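Local atomic coordinates of TodX (Pseudomonas putida, PDB entry 3BS0), a protein that carries aromatic hydrocarbons such as toluene across the bacterial outer membrane, as a member of the FadL family of transport channels. Residues S22-T25 / G26-A29; Y143-T146 / S147-F151; G180-G184 / G185-S189. All blocks are in the same frame, centred on the assembly; numbering follows the deposited sequence.

Contact 1. Residues S22-T25 / G26-A29; sequences SYYT and GNAA
Between Tyr24 and Ala29 the backbone turns at Gly26, whose phi of 100° would jam any side chain against the carbonyl oxygen of Thr25, and then enters a 3-10 segment, with Ala29 N bonded to Gly26 O at 3.2 Å. The turn belongs to the N-terminal region ahead of strand 44-60; in FadL proteins this region forms the hatch that plugs the barrel, and it probably does so here. Tyr24 carries its CG anti to the backbone N (chi1 -162°), which swings the ring forward along the chain until one face lies on the glycine. Gly26 CA stands 3.8 Å from the centroid of the Tyr24 ring, 27° off the normal, in a CH-pi contact. The Tyr24 side chain also touches Ala40. With an alanine in place of Tyr24 the ring is gone, and Gly26 CA would probably lose its CH-pi partner and Ala40 its neighbour. On the Thr25 side chain it is the methyl that works: CG2 meets Ala28 CB and Ala29 CB, each at 4.3 Å. Within the turn, Asn27 ties the segment to the barrel wall. Its backbone N is bound to Glu47 OE2, and its amide ND2 donates to both Gln45 O and Ser85 OG.

Contact 2. Residues Y143-T146 / S147-F151; sequences YQAT and SKLTF
Tyr143 and Phe151 close a beta hairpin, facing each other as an antiparallel hydrogen-bonded pair where strand 129-143 ends and strand 151-169 begins. The hairpin is the short turn, probably periplasmic, that joins these two neighbouring antiparallel strands of the barrel. Tyr143 N donates to Phe151 O at 3.2 Å; the return bond from Phe151 N to Tyr143 O is weak, bent to 123° at the hydrogen. Both side chains leave on one face of the hairpin with CB atoms 4.3 Å apart, and their rings then diverge. Tyr143 O is also approached by Thr150 CA at 3.5 Å, a CA-H...O contact, and receives a second weak bond from Ala145 N across the inverse gamma turn centred on Gln144.

The Gln144 side chain sets out away from 147-151, with CG anti to the backbone N, but bends at chi2 (90°) and curls back. Its NE2 thereby comes to 3.1 Å from Thr150 OG1, at an angle too poor for a hydrogen bond. Nearer the tip, the Thr146 methyl lies beside the Leu149 side chain.

Farther out, Thr150 is buried against Ser38, Phe39 and Thr226, while the Tyr143 ring meets Trp93, their planes about 40° apart. Gln144 shares a backbone bond with Asp92. At the mouth of the hairpin Phe151 O takes a further bond, from Ser142 OG.

Contact 3. Residues G180-G184 / G185-S189; sequences GNLSG and GLVPS
Gly184 O accepts a bond from Val187 N where strand 182-183 passes through Gly184 and Gly185 into the helix that runs to 194. This strand-to-helix junction lies in the long connection between strands 151-169 and 214-228, probably an extracellular loop as in FadL. Gly185 continues the turn with near-helical angles, its carbonyl turned toward the residues ahead. Leu186 directs the end of its side chain away from 180-184, while its backbone bonds with Gly321. Val187 makes the main contact: its N donates to Gly184 O at 3.0 Å, fairly straight at 156°. The Val187 CB points toward 180-184, and CG2, anti to the carbonyl carbon, lies 3.6 Å from Leu182 CD2, the two side chains crossing at a slant. Leu182 in turn touches Leu176 and Thr177 of helix 170-179. Pro188 has no N-H to offer, and its CD lies 3.4 Å from Gly184 O instead. At Ser189 the side chain reaches back four residues: OG donates to Gly185 O at 3.2 Å, tilted 19° from the carbonyl plane.

Contacts 1 and 2 sit on the same side of the chain's centre, with centres 15 Å apart and nearest atoms about 9 Å apart. They do not touch, but Ser38, farther along the N-terminal region that holds contact 1, packs on Gln144 and Thr150 of contact 2. Contact 3 lies on the opposite side, its centre 50 Å from that of contact 1 and 58 Å from that of contact 2. A detergent molecule, (hydroxyethyloxy)tri(ethyloxy)octane, is bound there, about 5 Å from the Leu182 side chain. The three thus sample the probable hatch region, a strand-joining hairpin and a helical loop region beside a bound detergent.

Contact 1. Residues S22-T25 / G26-A29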
loop_
_atom_site.group_PDB
_atom_site.type_symbol
_atom_site.label_atom_id
_atom_site.label_comp_id
_atom_site.label_asym_id
_atom_site.label_seq_id
_atom_site.Cartn_x
_atom_site.Cartn_y
_atom_site.Cartn_z
ATOM N N SER A 22 -0.280 18.079 11.084
ATOM C CA SER A 22 -0.956 18.921 12.057
ATOM C C SER A 22 -2.156 19.763 11.647
ATOM O O SER A 22 -2.223 20.945 11.989
ATOM C CB SER A 22 0.086 19.822 12.697
ATOM O OG SER A 22 0.978 20.298 11.697
ATOM N N TYR A 23 -3.104 19.163 10.932
ATOM C CA TYR A 23 -4.316 19.874 10.542
ATOM C C TYR A 23 -5.455 18.866 10.378
ATOM O O TYR A 23 -5.205 17.716 10.016
ATOM C CB TYR A 23 -4.074 20.681 9.260
ATOM C CG TYR A 23 -3.956 19.896 7.979
ATOM C CD1 TYR A 23 -5.077 19.661 7.189
ATOM C CD2 TYR A 23 -2.714 19.438 7.522
ATOM C CE1 TYR A 23 -4.970 18.995 5.965
ATOM C CE2 TYR A 23 -2.590 18.767 6.305
ATOM C CZ TYR A 23 -3.725 18.548 5.528
ATOM O OH TYR A 23 -3.641 17.872 4.329
ATOM N N TYR A 24 -6.695 19.274 10.653
ATOM C CA TYR A 24 -7.806 18.333 10.529
ATOM C C TYR A 24 -7.763 17.535 9.232
ATOM O O TYR A 24 -7.899 18.071 8.132
ATOM C CB TYR A 24 -9.178 19.000 10.659
ATOM C CG TYR A 24 -10.249 17.963 10.961
ATOM C CD1 TYR A 24 -10.057 17.021 11.986
ATOM C CD2 TYR A 24 -11.419 17.873 10.206
ATOM C CE1 TYR A 24 -10.992 16.016 12.238
ATOM C CE2 TYR A 24 -12.367 16.866 10.461
ATOM C CZ TYR A 24 -12.135 15.942 11.475
ATOM O OH TYR A 24 -13.017 14.913 11.721
ATOM N N THR A 25 -7.576 16.232 9.398
ATOM C CA THR A 25 -7.484 15.305 8.291
ATOM C C THR A 25 -8.729 14.415 8.266
ATOM O O THR A 25 -8.991 13.713 7.299
ATOM C CB THR A 25 -6.182 14.483 8.444
ATOM O OG1 THR A 25 -5.160 15.081 7.631
ATOM C CG2 THR A 25 -6.391 13.018 8.064
ATOM N N GLY A 26 -9.509 14.468 9.336
ATOM C CA GLY A 26 -10.711 13.666 9.388
ATOM C C GLY A 26 -10.473 12.426 10.206
ATOM O O GLY A 26 -9.447 12.318 10.875
ATOM N N ASN A 27 -11.405 11.483 10.154
ATOM C CA ASN A 27 -11.276 10.255 10.923
ATOM C C ASN A 27 -10.033 9.423 10.596
ATOM O O ASN A 27 -9.568 8.658 11.441
ATOM C CB ASN A 27 -12.533 9.410 10.757
ATOM C CG ASN A 27 -13.722 9.992 11.494
ATOM O OD1 ASN A 27 -13.664 11.109 12.010
ATOM N ND2 ASN A 27 -14.811 9.234 11.549
ATOM N N ALA A 28 -9.480 9.588 9.393
ATOM C CA ALA A 28 -8.290 8.825 8.990
ATOM C C ALA A 28 -7.052 9.138 9.837
ATOM O O ALA A 28 -6.082 8.383 9.833
ATOM C CB ALA A 28 -7.987 9.066 7.522
ATOM N N ALA A 29 -7.082 10.251 10.570
ATOM C CA ALA A 29 -5.956 10.611 11.422
ATOM C C ALA A 29 -5.704 9.466 12.387
ATOM O O ALA A 29 -4.658 9.399 13.026
ATOM C CB ALA A 29 -6.254 11.877 12.190
#

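Contact 2. Residues Y143-T146 / S147-F151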
loop_
_atom_site.group_PDB
_atom_site.type_symbol
_atom_site.label_atom_id
_atom_site.label_comp_id
_atom_site.label_asym_id
_atom_site.label_seq_id
_atom_site.Cartn_x
_atom_site.Cartn_y
_atom_site.Cartn_z
ATOM N N TYR A 143 -6.244 13.610 23.239
ATOM C CA TYR A 143 -6.483 14.484 24.380
ATOM C C TYR A 143 -5.952 15.882 24.112
ATOM O O TYR A 143 -4.820 16.053 23.667
ATOM C CB TYR A 143 -5.814 13.926 25.641
ATOM C CG TYR A 143 -6.167 14.702 26.891
ATOM C CD1 TYR A 143 -7.494 14.838 27.293
ATOM C CD2 TYR A 143 -5.182 15.319 27.664
ATOM C CE1 TYR A 143 -7.837 15.571 28.434
ATOM C CE2 TYR A 143 -5.515 16.060 28.810
ATOM C CZ TYR A 143 -6.846 16.184 29.189
ATOM O OH TYR A 143 -7.203 16.934 30.296
ATOM N N GLN A 144 -6.790 16.878 24.365
ATOM C CA GLN A 144 -6.393 18.267 24.202
ATOM C C GLN A 144 -5.894 18.617 25.601
ATOM O O GLN A 144 -6.594 19.253 26.383
ATOM C CB GLN A 144 -7.608 19.124 23.830
ATOM C CG GLN A 144 -7.310 20.587 23.581
ATOM C CD GLN A 144 -6.982 20.885 22.134
ATOM O OE1 GLN A 144 -7.814 20.697 21.245
ATOM N NE2 GLN A 144 -5.764 21.361 21.888
ATOM N N ALA A 145 -4.680 18.166 25.906
ATOM C CA ALA A 145 -4.063 18.373 27.212
ATOM C C ALA A 145 -3.953 19.815 27.683
ATOM O O ALA A 145 -3.939 20.064 28.895
ATOM C CB ALA A 145 -2.688 17.716 27.254
ATOM N N THR A 146 -3.877 20.764 26.752
ATOM C CA THR A 146 -3.768 22.145 27.180
ATOM C C THR A 146 -3.819 23.280 26.161
ATOM O O THR A 146 -2.885 24.072 26.083
ATOM C CB THR A 146 -2.500 22.345 28.008
ATOM O OG1 THR A 146 -2.473 23.690 28.496
ATOM C CG2 THR A 146 -1.262 22.082 27.168
ATOM N N SER A 147 -4.891 23.367 25.383
ATOM C CA SER A 147 -5.044 24.475 24.441
ATOM C C SER A 147 -3.920 24.683 23.423
ATOM O O SER A 147 -4.154 25.209 22.328
ATOM C CB SER A 147 -5.235 25.764 25.245
ATOM O OG SER A 147 -5.092 26.915 24.433
ATOM N N LYS A 148 -2.707 24.281 23.794
ATOM C CA LYS A 148 -1.528 24.429 22.945
ATOM C C LYS A 148 -1.089 23.113 22.299
ATOM O O LYS A 148 -0.955 23.033 21.077
ATOM C CB LYS A 148 -0.376 25.026 23.769
ATOM C CG LYS A 148 -0.178 24.360 25.131
ATOM C CD LYS A 148 1.088 24.826 25.848
ATOM C CE LYS A 148 1.326 24.014 27.122
ATOM N NZ LYS A 148 2.681 24.191 27.722
ATOM N N LEU A 149 -0.855 22.090 23.118
ATOM C CA LEU A 149 -0.440 20.785 22.611
ATOM C C LEU A 149 -1.631 19.837 22.509
ATOM O O LEU A 149 -2.690 20.095 23.082
ATOM C CB LEU A 149 0.630 20.170 23.516
ATOM C CG LEU A 149 0.320 20.022 25.006
ATOM C CD1 LEU A 149 -1.001 19.311 25.214
ATOM C CD2 LEU A 149 1.443 19.240 25.666
ATOM N N THR A 150 -1.453 18.732 21.797
ATOM C CA THR A 150 -2.537 17.777 21.637
ATOM C C THR A 150 -2.014 16.353 21.497
ATOM O O THR A 150 -1.502 15.959 20.456
ATOM C CB THR A 150 -3.382 18.140 20.411
ATOM O OG1 THR A 150 -3.755 19.520 20.488
ATOM C CG2 THR A 150 -4.633 17.303 20.358
ATOM N N PHE A 151 -2.154 15.582 22.566
ATOM C CA PHE A 151 -1.696 14.199 22.596
ATOM C C PHE A 151 -2.542 13.358 21.638
ATOM O O PHE A 151 -3.685 13.706 21.355
ATOM C CB PHE A 151 -1.822 13.677 24.032
ATOM C CG PHE A 151 -0.852 12.589 24.381
ATOM C CD1 PHE A 151 -0.602 12.287 25.715
ATOM C CD2 PHE A 151 -0.186 11.864 23.391
ATOM C CE1 PHE A 151 0.302 11.278 26.059
ATOM C CE2 PHE A 151 0.719 10.854 23.721
ATOM C CZ PHE A 151 0.964 10.560 25.056
#

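Contact 3. Residues G180-G184 / G185-S189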
loop_
_atom_site.group_PDB
_atom_site.type_symbol
_atom_site.label_atom_id
_atom_site.label_comp_id
_atom_site.label_asym_id
_atom_site.label_seq_id
_atom_site.Cartn_x
_atom_site.Cartn_y
_atom_site.Cartn_z
ATOM N N GLY A 180 22.209 -20.044 -5.509
ATOM C CA GLY A 180 21.966 -20.642 -4.213
ATOM C C GLY A 180 20.737 -20.043 -3.540
ATOM O O GLY A 180 20.379 -20.418 -2.419
ATOM N N ASN A 181 20.082 -19.105 -4.215
ATOM C CA ASN A 181 18.896 -18.480 -3.644
ATOM C C ASN A 181 17.675 -19.370 -3.727
ATOM O O ASN A 181 16.684 -19.122 -3.042
ATOM C CB ASN A 181 18.621 -17.136 -4.312
ATOM C CG ASN A 181 19.592 -16.075 -3.858
ATOM O OD1 ASN A 181 19.688 -15.786 -2.660
ATOM N ND2 ASN A 181 20.335 -15.498 -4.801
ATOM N N LEU A 182 17.748 -20.409 -4.554
ATOM C CA LEU A 182 16.630 -21.332 -4.690
ATOM C C LEU A 182 17.062 -22.729 -4.242
ATOM O O LEU A 182 17.975 -23.329 -4.807
ATOM C CB LEU A 182 16.140 -21.346 -6.138
ATOM C CG LEU A 182 14.744 -21.933 -6.313
ATOM C CD1 LEU A 182 14.082 -21.314 -7.520
ATOM C CD2 LEU A 182 14.834 -23.446 -6.434
ATOM N N SER A 183 16.407 -23.246 -3.215
ATOM C CA SER A 183 16.775 -24.552 -2.699
ATOM C C SER A 183 15.569 -25.410 -2.419
ATOM O O SER A 183 14.432 -25.013 -2.682
ATOM C CB SER A 183 17.556 -24.400 -1.399
ATOM O OG SER A 183 18.496 -23.361 -1.504
ATOM N N GLY A 184 15.843 -26.581 -1.857
ATOM C CA GLY A 184 14.796 -27.511 -1.517
ATOM C C GLY A 184 14.955 -28.818 -2.247
ATOM O O GLY A 184 15.613 -28.886 -3.291
ATOM N N GLY A 185 14.354 -29.861 -1.686
ATOM C CA GLY A 185 14.413 -31.169 -2.297
ATOM C C GLY A 185 13.695 -31.210 -3.633
ATOM O O GLY A 185 13.909 -32.129 -4.425
ATOM N N LEU A 186 12.845 -30.225 -3.904
ATOM C CA LEU A 186 12.125 -30.226 -5.180
ATOM C C LEU A 186 13.036 -29.790 -6.304
ATOM O O LEU A 186 12.720 -29.975 -7.478
ATOM C CB LEU A 186 10.889 -29.325 -5.132
ATOM C CG LEU A 186 9.588 -30.002 -4.685
ATOM C CD1 LEU A 186 8.420 -29.020 -4.772
ATOM C CD2 LEU A 186 9.335 -31.229 -5.568
ATOM N N VAL A 187 14.179 -29.219 -5.944
ATOM C CA VAL A 187 15.117 -28.783 -6.961
ATOM C C VAL A 187 15.562 -29.996 -7.766
ATOM O O VAL A 187 15.299 -30.057 -8.965
ATOM C CB VAL A 187 16.353 -28.085 -6.353
ATOM C CG1 VAL A 187 17.398 -27.830 -7.433
ATOM C CG2 VAL A 187 15.940 -26.796 -5.691
ATOM N N PRO A 188 16.216 -30.990 -7.122
ATOM C CA PRO A 188 16.668 -32.177 -7.847
ATOM C C PRO A 188 15.593 -33.063 -8.443
ATOM O O PRO A 188 15.891 -33.894 -9.277
ATOM C CB PRO A 188 17.504 -32.920 -6.814
ATOM C CG PRO A 188 16.867 -32.547 -5.539
ATOM C CD PRO A 188 16.619 -31.082 -5.705
ATOM N N SER A 189 14.347 -32.935 -8.030
ATOM C CA SER A 189 13.340 -33.799 -8.641
ATOM C C SER A 189 12.632 -33.156 -9.834
ATOM O O SER A 189 12.283 -33.846 -10.791
ATOM C CB SER A 189 12.315 -34.252 -7.594
ATOM O OG SER A 189 12.005 -33.197 -6.713
#